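Local coordinates for protein dally-like, isoform A (Drosophila melanogaster, PDB 6XTZ) that probably acts as a cell-surface glypican that binds Wnt and Hedgehog family proteins and shields the palmitoleate of Wnt to enable signalling at a distance, at residues H68-I73 / K216-R221; V220-D225 / G257-Q262; E264-W269 / K458-L463. The protein carries 5 engineered substitutions. All blocks are in the same frame, centred on the assembly; numbering follows the deposited sequence.

Overall arrangement
The three contacts form one continuous patch in the elongated, all-helical glypican core. Centre to centre, contact 1 lies about 11 Å from contact 2 and about 13 Å from contact 3, and contacts 2 and 3 are about 14 Å apart. Contacts 1 and 2 share Val220 and Arg221, so the chain leaves one to enter the other. Trp460 of contact 3 reaches both its neighbours: its CZ3 lies 3.6 Å from Ile73 CD1, and its CE3 lies 3.4 Å from Gln262 OE1. None of the three contacts includes a residue lining the palmitoleoyl-serine pocket, but helix 51-110, which carries 68-73, also supplies Leu94, Leu95, Ser98 and Gln101 to that pocket.

Contact 1 (H68-I73 / K216-R221); sequences HTKDQI and KVLNVR
Leu218 lays one methyl against the helix at Lys70 and Ile73, two positions one turn apart. Its CD2 is 3.7 Å from Lys70 CA and equally far from Ile73 CB, and it also touches Ile73 CG2, so the branch fits between backbone and side chain. The leucine CG stands anti to its own carbonyl carbon (chi1 -63°), which brings the branched end closer to the helix than its CB direction alone would suggest. Ile73 and Leu218 run past each other in opposite senses. At the buried end, Ile73 CD1 approaches Val217 CG1 more loosely, at 4.4 Å, where Trp460 also packs on Ile73.

Toward solvent the close packing on CA and CB gives way to a lighter touch. Lys70 offers the base of its side chain, CG lying 4.2 Å from Leu218 CD2, while the chain runs on extended to CE at the exposed surface. All the side-chain contacts across this interface are apolar. Within 216-221 the backbone keeps bonds from Asn219 N to Lys216 O and from Val220 N to Val217 O. This is the connection between helices 185-216 and 224-234 packed on the long helix 51-110 of the all-helical glypican core.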
loop_
_atom_site.group_PDB
_atom_site.type_symbol
_atom_site.label_atom_id
_atom_site.label_comp_id
_atom_site.label_asym_id
_atom_site.label_seq_id
_atom_site.Cartn_x
_atom_site.Cartn_y
_atom_site.Cartn_z
ATOM N N HIS A 68 -17.716 7.002 -10.766
ATOM C CA HIS A 68 -17.658 5.718 -10.077
ATOM C C HIS A 68 -16.239 5.389 -9.628
ATOM O O HIS A 68 -16.034 4.911 -8.507
ATOM C CB HIS A 68 -18.205 4.613 -10.981
ATOM C CG HIS A 68 -18.237 3.261 -10.337
ATOM N ND1 HIS A 68 -19.356 2.761 -9.707
ATOM C CD2 HIS A 68 -17.285 2.304 -10.227
ATOM C CE1 HIS A 68 -19.094 1.554 -9.238
ATOM N NE2 HIS A 68 -17.844 1.254 -9.539
ATOM N N THR A 69 -15.247 5.638 -10.485
ATOM C CA THR A 69 -13.867 5.349 -10.107
ATOM C C THR A 69 -13.372 6.318 -9.042
ATOM O O THR A 69 -12.615 5.928 -8.147
ATOM C CB THR A 69 -12.959 5.392 -11.336
ATOM O OG1 THR A 69 -12.998 6.701 -11.917
ATOM C CG2 THR A 69 -13.408 4.368 -12.368
ATOM N N LYS A 70 -13.790 7.584 -9.119
ATOM C CA LYS A 70 -13.371 8.560 -8.115
ATOM C C LYS A 70 -13.859 8.167 -6.726
ATOM O O LYS A 70 -13.115 8.283 -5.744
ATOM C CB LYS A 70 -13.882 9.952 -8.487
ATOM C CG LYS A 70 -13.533 11.033 -7.477
ATOM C CD LYS A 70 -14.104 12.381 -7.891
ATOM C CE LYS A 70 -13.767 13.461 -6.874
ATOM N NZ LYS A 70 -12.297 13.665 -6.744
ATOM N N ASP A 71 -15.102 7.695 -6.625
ATOM C CA ASP A 71 -15.638 7.285 -5.331
ATOM C C ASP A 71 -14.930 6.041 -4.807
ATOM O O ASP A 71 -14.647 5.940 -3.608
ATOM C CB ASP A 71 -17.142 7.042 -5.442
ATOM C CG ASP A 71 -17.755 6.578 -4.136
ATOM O OD1 ASP A 71 -17.778 7.375 -3.176
ATOM O OD2 ASP A 71 -18.214 5.419 -4.070
ATOM N N GLN A 72 -14.635 5.085 -5.690
ATOM C CA GLN A 72 -13.962 3.863 -5.264
ATOM C C GLN A 72 -12.527 4.138 -4.830
ATOM O O GLN A 72 -12.073 3.626 -3.802
ATOM C CB GLN A 72 -13.989 2.831 -6.392
ATOM C CG GLN A 72 -15.371 2.284 -6.703
ATOM C CD GLN A 72 -15.894 1.378 -5.608
ATOM O OE1 GLN A 72 -15.147 0.589 -5.030
ATOM N NE2 GLN A 72 -17.184 1.490 -5.312
ATOM N N ILE A 73 -11.801 4.950 -5.600
ATOM C CA ILE A 73 -10.387 5.173 -5.322
ATOM C C ILE A 73 -10.210 6.028 -4.072
ATOM O O ILE A 73 -9.393 5.715 -3.199
ATOM C CB ILE A 73 -9.697 5.806 -6.544
ATOM C CG1 ILE A 73 -9.676 4.821 -7.715
ATOM C CG2 ILE A 73 -8.291 6.242 -6.192
ATOM C CD1 ILE A 73 -9.181 5.431 -9.014
ATOM N N LYS A 216 -3.353 10.059 -6.049
ATOM C CA LYS A 216 -2.846 10.765 -7.221
ATOM C C LYS A 216 -3.358 10.175 -8.530
ATOM O O LYS A 216 -3.357 10.875 -9.549
ATOM C CB LYS A 216 -1.319 10.763 -7.219
ATOM C CG LYS A 216 -0.687 11.616 -6.132
ATOM C CD LYS A 216 -0.829 13.094 -6.445
ATOM C CE LYS A 216 -0.082 13.947 -5.434
ATOM N NZ LYS A 216 -0.173 15.398 -5.761
ATOM N N VAL A 217 -3.788 8.909 -8.531
ATOM C CA VAL A 217 -4.359 8.315 -9.734
ATOM C C VAL A 217 -5.627 9.047 -10.154
ATOM O O VAL A 217 -5.997 9.023 -11.333
ATOM C CB VAL A 217 -4.612 6.806 -9.506
ATOM C CG1 VAL A 217 -5.216 6.153 -10.740
ATOM C CG2 VAL A 217 -3.317 6.108 -9.132
ATOM N N LEU A 218 -6.289 9.728 -9.214
ATOM C CA LEU A 218 -7.481 10.505 -9.536
ATOM C C LEU A 218 -7.190 11.650 -10.498
ATOM O O LEU A 218 -8.120 12.162 -11.129
ATOM C CB LEU A 218 -8.105 11.063 -8.255
ATOM C CG LEU A 218 -8.625 10.054 -7.231
ATOM C CD1 LEU A 218 -9.090 10.766 -5.971
ATOM C CD2 LEU A 218 -9.751 9.236 -7.826
ATOM N N ASN A 219 -5.930 12.069 -10.616
ATOM C CA ASN A 219 -5.568 13.167 -11.503
ATOM C C ASN A 219 -5.561 12.774 -12.974
ATOM O O ASN A 219 -5.473 13.659 -13.832
ATOM C CB ASN A 219 -4.192 13.720 -11.124
ATOM C CG ASN A 219 -4.136 14.220 -9.695
ATOM O OD1 ASN A 219 -5.154 14.603 -9.116
ATOM N ND2 ASN A 219 -2.940 14.219 -9.115
ATOM N N VAL A 220 -5.646 11.486 -13.287
ATOM C CA VAL A 220 -5.573 11.014 -14.666
ATOM C C VAL A 220 -6.977 11.021 -15.258
ATOM O O VAL A 220 -7.858 10.285 -14.801
ATOM C CB VAL A 220 -4.948 9.614 -14.744
ATOM C CG1 VAL A 220 -4.711 9.222 -16.194
ATOM C CG2 VAL A 220 -3.649 9.569 -13.954
ATOM N N ARG A 221 -7.182 11.848 -16.278
ATOM C CA ARG A 221 -8.468 11.950 -16.946
ATOM C C ARG A 221 -8.574 10.920 -18.064
ATOM O O ARG A 221 -7.572 10.506 -18.652
ATOM C CB ARG A 221 -8.672 13.353 -17.519
ATOM C CG ARG A 221 -8.641 14.464 -16.484
ATOM C CD ARG A 221 -8.782 15.827 -17.144
ATOM N NE ARG A 221 -8.795 16.914 -16.171
ATOM C CZ ARG A 221 -7.707 17.542 -15.735
ATOM N NH1 ARG A 221 -7.816 18.521 -14.848
ATOM N NH2 ARG A 221 -6.511 17.189 -16.185
#

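Contact 2 (V220-D225 / G257-Q262); sequences VRLNAD and GCLHYQ
Val220 lies over one face of the Tyr261 ring. Starting at its CB, which is 3.6 Å from Tyr261 CE2, the side chain divides into two methyls that meet the ring differently. CG1, anti to the backbone N (chi1 -172°), extends over the ring and stands 3.6 Å from the centroid, 16° off the ring normal, a CH-pi contact. CG2 touches only the rim, 4.0 Å from Tyr261 CE2. Gln262 CG sits over the opposite face, toward the rim, 3.4 Å above the Tyr261 ring plane, which places an aliphatic carbon on each face. The amide of the same glutamine gives a weak bond from NE2 to Tyr261 OH.

Leu222 works from the edge of that ring, near its plane. Its CD2 is the touching branch, packed 4.0 Å from Leu259 CD2 and 3.6 Å from the carbonyl oxygen of Cys258. A single water joins the two backbones beside it: it accepts from Asn223 N and donates to Cys258 O, 2.8 Å away. Leu259 has left helical geometry, and a short 3-10 turn around His260 and Tyr261 leads to helix 263-283.

A disulfide joins Cys258 covalently to Cys226, the residue right after Asp225, and Asn223 OD1 caps Cys226 N at the start of helix 224-234. Among the surrounding helices, helix 51-110 supplies Leu65 against Leu222 and Cys258, helix 513-538 covers Val220 and Tyr261 through Gln515, and helix 459-467 meets Leu259 through Leu463.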
loop_
_atom_site.group_PDB
_atom_site.type_symbol
_atom_site.label_atom_id
_atom_site.label_comp_id
_atom_site.label_asym_id
_atom_site.label_seq_id
_atom_site.Cartn_x
_atom_site.Cartn_y
_atom_site.Cartn_z
ATOM N N VAL A 220 -5.646 11.486 -13.287
ATOM C CA VAL A 220 -5.573 11.014 -14.666
ATOM C C VAL A 220 -6.977 11.021 -15.258
ATOM O O VAL A 220 -7.858 10.285 -14.801
ATOM C CB VAL A 220 -4.948 9.614 -14.744
ATOM C CG1 VAL A 220 -4.711 9.222 -16.194
ATOM C CG2 VAL A 220 -3.649 9.569 -13.954
ATOM N N ARG A 221 -7.182 11.848 -16.278
ATOM C CA ARG A 221 -8.468 11.950 -16.946
ATOM C C ARG A 221 -8.574 10.920 -18.064
ATOM O O ARG A 221 -7.572 10.506 -18.652
ATOM C CB ARG A 221 -8.672 13.353 -17.519
ATOM C CG ARG A 221 -8.641 14.464 -16.484
ATOM C CD ARG A 221 -8.782 15.827 -17.144
ATOM N NE ARG A 221 -8.795 16.914 -16.171
ATOM C CZ ARG A 221 -7.707 17.542 -15.735
ATOM N NH1 ARG A 221 -7.816 18.521 -14.848
ATOM N NH2 ARG A 221 -6.511 17.189 -16.185
ATOM N N LEU A 222 -9.805 10.509 -18.349
ATOM C CA LEU A 222 -10.052 9.635 -19.485
ATOM C C LEU A 222 -9.757 10.373 -20.786
ATOM O O LEU A 222 -9.926 11.591 -20.885
ATOM C CB LEU A 222 -11.497 9.141 -19.471
ATOM C CG LEU A 222 -11.918 8.400 -18.201
ATOM C CD1 LEU A 222 -13.378 7.978 -18.276
ATOM C CD2 LEU A 222 -11.024 7.196 -17.967
ATOM N N ASN A 223 -9.297 9.629 -21.787
ATOM C CA ASN A 223 -8.946 10.210 -23.074
ATOM C C ASN A 223 -10.103 10.078 -24.060
ATOM O O ASN A 223 -11.110 9.414 -23.799
ATOM C CB ASN A 223 -7.673 9.561 -23.635
ATOM C CG ASN A 223 -7.774 8.050 -23.738
ATOM O OD1 ASN A 223 -8.817 7.499 -24.093
ATOM N ND2 ASN A 223 -6.678 7.369 -23.427
ATOM N N ALA A 224 -9.939 10.725 -25.217
ATOM C CA ALA A 224 -10.991 10.729 -26.230
ATOM C C ALA A 224 -11.270 9.331 -26.768
ATOM O O ALA A 224 -12.421 9.014 -27.091
ATOM C CB ALA A 224 -10.614 11.670 -27.372
ATOM N N ASP A 225 -10.243 8.483 -26.867
ATOM C CA ASP A 225 -10.464 7.124 -27.350
ATOM C C ASP A 225 -11.365 6.335 -26.410
ATOM O O ASP A 225 -12.102 5.447 -26.857
ATOM C CB ASP A 225 -9.131 6.400 -27.539
ATOM C CG ASP A 225 -8.336 6.939 -28.714
ATOM O OD1 ASP A 225 -8.820 7.876 -29.386
ATOM O OD2 ASP A 225 -7.229 6.425 -28.970
ATOM N N GLY A 257 -10.076 -0.948 -21.187
ATOM C CA GLY A 257 -9.354 -0.060 -22.081
ATOM C C GLY A 257 -9.380 1.382 -21.613
ATOM O O GLY A 257 -8.369 2.085 -21.685
ATOM N N CYS A 258 -10.538 1.843 -21.134
ATOM C CA CYS A 258 -10.623 3.183 -20.563
ATOM C C CYS A 258 -9.653 3.351 -19.401
ATOM O O CYS A 258 -9.038 4.412 -19.242
ATOM C CB CYS A 258 -12.055 3.471 -20.109
ATOM S SG CYS A 258 -13.201 3.915 -21.437
ATOM N N LEU A 259 -9.495 2.310 -18.583
ATOM C CA LEU A 259 -8.622 2.347 -17.417
ATOM C C LEU A 259 -7.315 1.595 -17.650
ATOM O O LEU A 259 -6.689 1.130 -16.692
ATOM C CB LEU A 259 -9.347 1.779 -16.198
ATOM C CG LEU A 259 -10.741 2.338 -15.906
ATOM C CD1 LEU A 259 -11.311 1.699 -14.646
ATOM C CD2 LEU A 259 -10.702 3.853 -15.774
ATOM N N HIS A 260 -6.886 1.469 -18.908
ATOM C CA HIS A 260 -5.689 0.691 -19.205
ATOM C C HIS A 260 -4.417 1.361 -18.706
ATOM O O HIS A 260 -3.397 0.682 -18.551
ATOM C CB HIS A 260 -5.580 0.429 -20.707
ATOM C CG HIS A 260 -4.504 -0.547 -21.069
ATOM N ND1 HIS A 260 -4.486 -1.841 -20.596
ATOM C CD2 HIS A 260 -3.405 -0.416 -21.847
ATOM C CE1 HIS A 260 -3.424 -2.467 -21.073
ATOM N NE2 HIS A 260 -2.751 -1.624 -21.834
ATOM N N TYR A 261 -4.451 2.670 -18.447
ATOM C CA TYR A 261 -3.291 3.341 -17.873
ATOM C C TYR A 261 -2.951 2.824 -16.481
ATOM O O TYR A 261 -1.888 3.168 -15.952
ATOM C CB TYR A 261 -3.525 4.854 -17.827
ATOM C CG TYR A 261 -4.655 5.292 -16.920
ATOM C CD1 TYR A 261 -5.961 5.371 -17.389
ATOM C CD2 TYR A 261 -4.414 5.642 -15.596
ATOM C CE1 TYR A 261 -6.996 5.775 -16.563
ATOM C CE2 TYR A 261 -5.441 6.047 -14.765
ATOM C CZ TYR A 261 -6.729 6.111 -15.252
ATOM O OH TYR A 261 -7.749 6.515 -14.422
ATOM N N GLN A 262 -3.820 2.012 -15.882
ATOM C CA GLN A 262 -3.600 1.424 -14.571
ATOM C C GLN A 262 -3.043 0.007 -14.647
ATOM O O GLN A 262 -3.027 -0.691 -13.629
ATOM C CB GLN A 262 -4.907 1.415 -13.777
ATOM C CG GLN A 262 -5.546 2.777 -13.603
ATOM C CD GLN A 262 -6.951 2.690 -13.042
ATOM O OE1 GLN A 262 -7.524 1.608 -12.936
ATOM N NE2 GLN A 262 -7.514 3.834 -12.680
HETATM O O HOH W 1 -8.701 6.542 -21.066
#

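Contact 3 (E264-W269 / K458-L463); sequences EFDSEW and KFWSNL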
loop_
_atom_site.group_PDB
_atom_site.type_symbol
_atom_site.label_atom_id
_atom_site.label_comp_id
_atom_site.label_asym_id
_atom_site.label_seq_id
_atom_site.Cartn_x
_atom_site.Cartn_y
_atom_site.Cartn_z
ATOM N N GLU A 264 0.128 -1.494 -15.370
ATOM C CA GLU A 264 1.321 -1.708 -14.557
ATOM C C GLU A 264 1.037 -1.434 -13.089
ATOM O O GLU A 264 1.477 -2.185 -12.210
ATOM C CB GLU A 264 2.460 -0.811 -15.045
ATOM C CG GLU A 264 3.135 -1.255 -16.328
ATOM C CD GLU A 264 4.060 -0.188 -16.887
ATOM O OE1 GLU A 264 3.551 0.780 -17.492
ATOM O OE2 GLU A 264 5.290 -0.309 -16.708
ATOM N N PHE A 265 0.299 -0.359 -12.807
ATOM C CA PHE A 265 0.007 0.009 -11.427
ATOM C C PHE A 265 -0.803 -1.072 -10.727
ATOM O O PHE A 265 -0.632 -1.295 -9.524
ATOM C CB PHE A 265 -0.736 1.344 -11.393
ATOM C CG PHE A 265 -0.792 1.976 -10.032
ATOM C CD1 PHE A 265 0.273 2.725 -9.559
ATOM C CD2 PHE A 265 -1.911 1.830 -9.230
ATOM C CE1 PHE A 265 0.225 3.313 -8.309
ATOM C CE2 PHE A 265 -1.966 2.415 -7.980
ATOM C CZ PHE A 265 -0.896 3.157 -7.520
ATOM N N ASP A 266 -1.679 -1.757 -11.468
ATOM C CA ASP A 266 -2.454 -2.846 -10.884
ATOM C C ASP A 266 -1.559 -4.013 -10.481
ATOM O O ASP A 266 -1.716 -4.572 -9.390
ATOM C CB ASP A 266 -3.526 -3.305 -11.871
ATOM C CG ASP A 266 -4.143 -4.630 -11.487
ATOM O OD1 ASP A 266 -4.625 -4.755 -10.342
ATOM O OD2 ASP A 266 -4.156 -5.543 -12.338
ATOM N N SER A 267 -0.613 -4.393 -11.344
ATOM C CA SER A 267 0.236 -5.540 -11.037
ATOM C C SER A 267 1.157 -5.247 -9.859
ATOM O O SER A 267 1.347 -6.102 -8.986
ATOM C CB SER A 267 1.043 -5.946 -12.271
ATOM O OG SER A 267 1.933 -4.919 -12.667
ATOM N N GLU A 268 1.731 -4.043 -9.810
ATOM C CA GLU A 268 2.580 -3.686 -8.678
ATOM C C GLU A 268 1.771 -3.518 -7.398
ATOM O O GLU A 268 2.296 -3.750 -6.303
ATOM C CB GLU A 268 3.366 -2.412 -8.986
ATOM C CG GLU A 268 4.345 -2.553 -10.141
ATOM C CD GLU A 268 5.477 -3.523 -9.845
ATOM O OE1 GLU A 268 5.692 -3.863 -8.663
ATOM O OE2 GLU A 268 6.156 -3.947 -10.802
ATOM N N TRP A 269 0.502 -3.115 -7.512
ATOM C CA TRP A 269 -0.361 -3.049 -6.337
ATOM C C TRP A 269 -0.528 -4.427 -5.709
ATOM O O TRP A 269 -0.572 -4.558 -4.480
ATOM C CB TRP A 269 -1.719 -2.460 -6.719
ATOM C CG TRP A 269 -2.635 -2.202 -5.557
ATOM C CD1 TRP A 269 -3.584 -3.046 -5.058
ATOM C CD2 TRP A 269 -2.697 -1.013 -4.759
ATOM N NE1 TRP A 269 -4.230 -2.457 -3.996
ATOM C CE2 TRP A 269 -3.703 -1.210 -3.792
ATOM C CE3 TRP A 269 -1.997 0.199 -4.769
ATOM C CZ2 TRP A 269 -4.026 -0.241 -2.843
ATOM C CZ3 TRP A 269 -2.321 1.159 -3.827
ATOM C CH2 TRP A 269 -3.326 0.934 -2.877
ATOM N N LYS A 458 -6.931 -6.976 -5.197
ATOM C CA LYS A 458 -7.410 -6.975 -6.573
ATOM C C LYS A 458 -8.255 -5.746 -6.890
ATOM O O LYS A 458 -9.115 -5.801 -7.775
ATOM C CB LYS A 458 -8.208 -8.248 -6.854
ATOM C CG LYS A 458 -7.452 -9.543 -6.598
ATOM C CD LYS A 458 -6.424 -9.812 -7.684
ATOM C CE LYS A 458 -5.831 -11.206 -7.544
ATOM N NZ LYS A 458 -4.908 -11.530 -8.666
ATOM N N PHE A 459 -8.023 -4.635 -6.185
ATOM C CA PHE A 459 -8.893 -3.471 -6.322
ATOM C C PHE A 459 -8.878 -2.922 -7.743
ATOM O O PHE A 459 -9.933 -2.606 -8.304
ATOM C CB PHE A 459 -8.481 -2.382 -5.328
ATOM C CG PHE A 459 -9.167 -1.064 -5.561
ATOM C CD1 PHE A 459 -10.432 -0.826 -5.049
ATOM C CD2 PHE A 459 -8.550 -0.064 -6.298
ATOM C CE1 PHE A 459 -11.068 0.384 -5.267
ATOM C CE2 PHE A 459 -9.183 1.145 -6.522
ATOM C CZ PHE A 459 -10.442 1.369 -6.004
ATOM N N TRP A 460 -7.693 -2.802 -8.341
ATOM C CA TRP A 460 -7.581 -2.130 -9.631
ATOM C C TRP A 460 -8.099 -2.996 -10.774
ATOM O O TRP A 460 -8.766 -2.488 -11.681
ATOM C CB TRP A 460 -6.129 -1.713 -9.868
ATOM C CG TRP A 460 -5.646 -0.744 -8.832
ATOM C CD1 TRP A 460 -4.897 -1.029 -7.728
ATOM C CD2 TRP A 460 -5.906 0.664 -8.789
ATOM N NE1 TRP A 460 -4.664 0.118 -7.006
ATOM C CE2 TRP A 460 -5.273 1.171 -7.636
ATOM C CE3 TRP A 460 -6.605 1.547 -9.617
ATOM C CZ2 TRP A 460 -5.320 2.520 -7.289
ATOM C CZ3 TRP A 460 -6.652 2.886 -9.271
ATOM C CH2 TRP A 460 -6.013 3.360 -8.118
ATOM N N SER A 461 -7.815 -4.300 -10.751
ATOM C CA SER A 461 -8.334 -5.177 -11.794
ATOM C C SER A 461 -9.825 -5.442 -11.633
ATOM O O SER A 461 -10.470 -5.883 -12.590
ATOM C CB SER A 461 -7.568 -6.501 -11.811
ATOM O OG SER A 461 -7.676 -7.182 -10.571
ATOM N N ASN A 462 -10.382 -5.179 -10.454
ATOM C CA ASN A 462 -11.805 -5.363 -10.206
ATOM C C ASN A 462 -12.632 -4.137 -10.570
ATOM O O ASN A 462 -13.863 -4.239 -10.628
ATOM C CB ASN A 462 -12.037 -5.721 -8.733
ATOM C CG ASN A 462 -13.456 -6.171 -8.456
ATOM O OD1 ASN A 462 -13.824 -7.311 -8.738
ATOM N ND2 ASN A 462 -14.261 -5.280 -7.891
ATOM N N LEU A 463 -11.994 -2.989 -10.813
ATOM C CA LEU A 463 -12.742 -1.792 -11.194
ATOM C C LEU A 463 -13.611 -2.004 -12.428
ATOM O O LEU A 463 -14.805 -1.662 -12.374
ATOM C CB LEU A 463 -11.778 -0.615 -11.382
ATOM C CG LEU A 463 -11.517 0.256 -10.152
ATOM C CD1 LEU A 463 -10.496 1.333 -10.471
ATOM C CD2 LEU A 463 -12.816 0.877 -9.664
HETATM O O HOH W 2 -5.265 -4.368 -7.831
HETATM O O HOH W 3 -5.465 -6.834 -9.375
#
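The Trp460 indole is clasped on both faces and along one edge. On one face stands the edge of Phe265, an offset edge-to-face pair with the planes at 89° and the centroid of the Phe265 ring 5.2 Å from that of the Trp460 six-membered ring; Phe265 CE2 comes within 3.4 Å of Trp460 CZ2. The opposite face is covered by its own neighbour in sequence, with Phe459 CD2 over the centre, 3.6 Å above the Trp460 plane. The pyrrole edge of Trp460 points at the face of Trp269, an edge-to-face pair: the five-membered rings are inclined by 80°, and Trp460 NE1 lies 3.2 Å from Trp269 CD2. One helical turn apart, Phe265 and Trp269 face the same side of the helix, and the same first torsion, CG anti to the backbone N, sends both rings toward Trp460. Trp269 NE1 is hydrogen-bonded to Tyr456 O just ahead of the second segment.

Away from the aromatic cluster, the contact becomes polar and hydrated. Asp266 lies alongside the base of Trp460, with OD1 3.4 Å from Trp460 CB and OD2 3.6 Å from Ser461 CB. One water accepts from Trp460 N and lies within bonding distance of Asp266 OD1, though its donation there is not certain. Lys458 turns its ammonium to Glu270 in a salt bridge.

The two short helical segments run roughly antiparallel, at 139°, with their axes 9.0 Å apart. Helix 459-467 packs against helix 263-283 here, while Met519 and Leu526 of helix 513-538 and Val213 of helix 185-216 cover Phe265, and helix 51-110 brings Met76 onto Trp269 and Phe459.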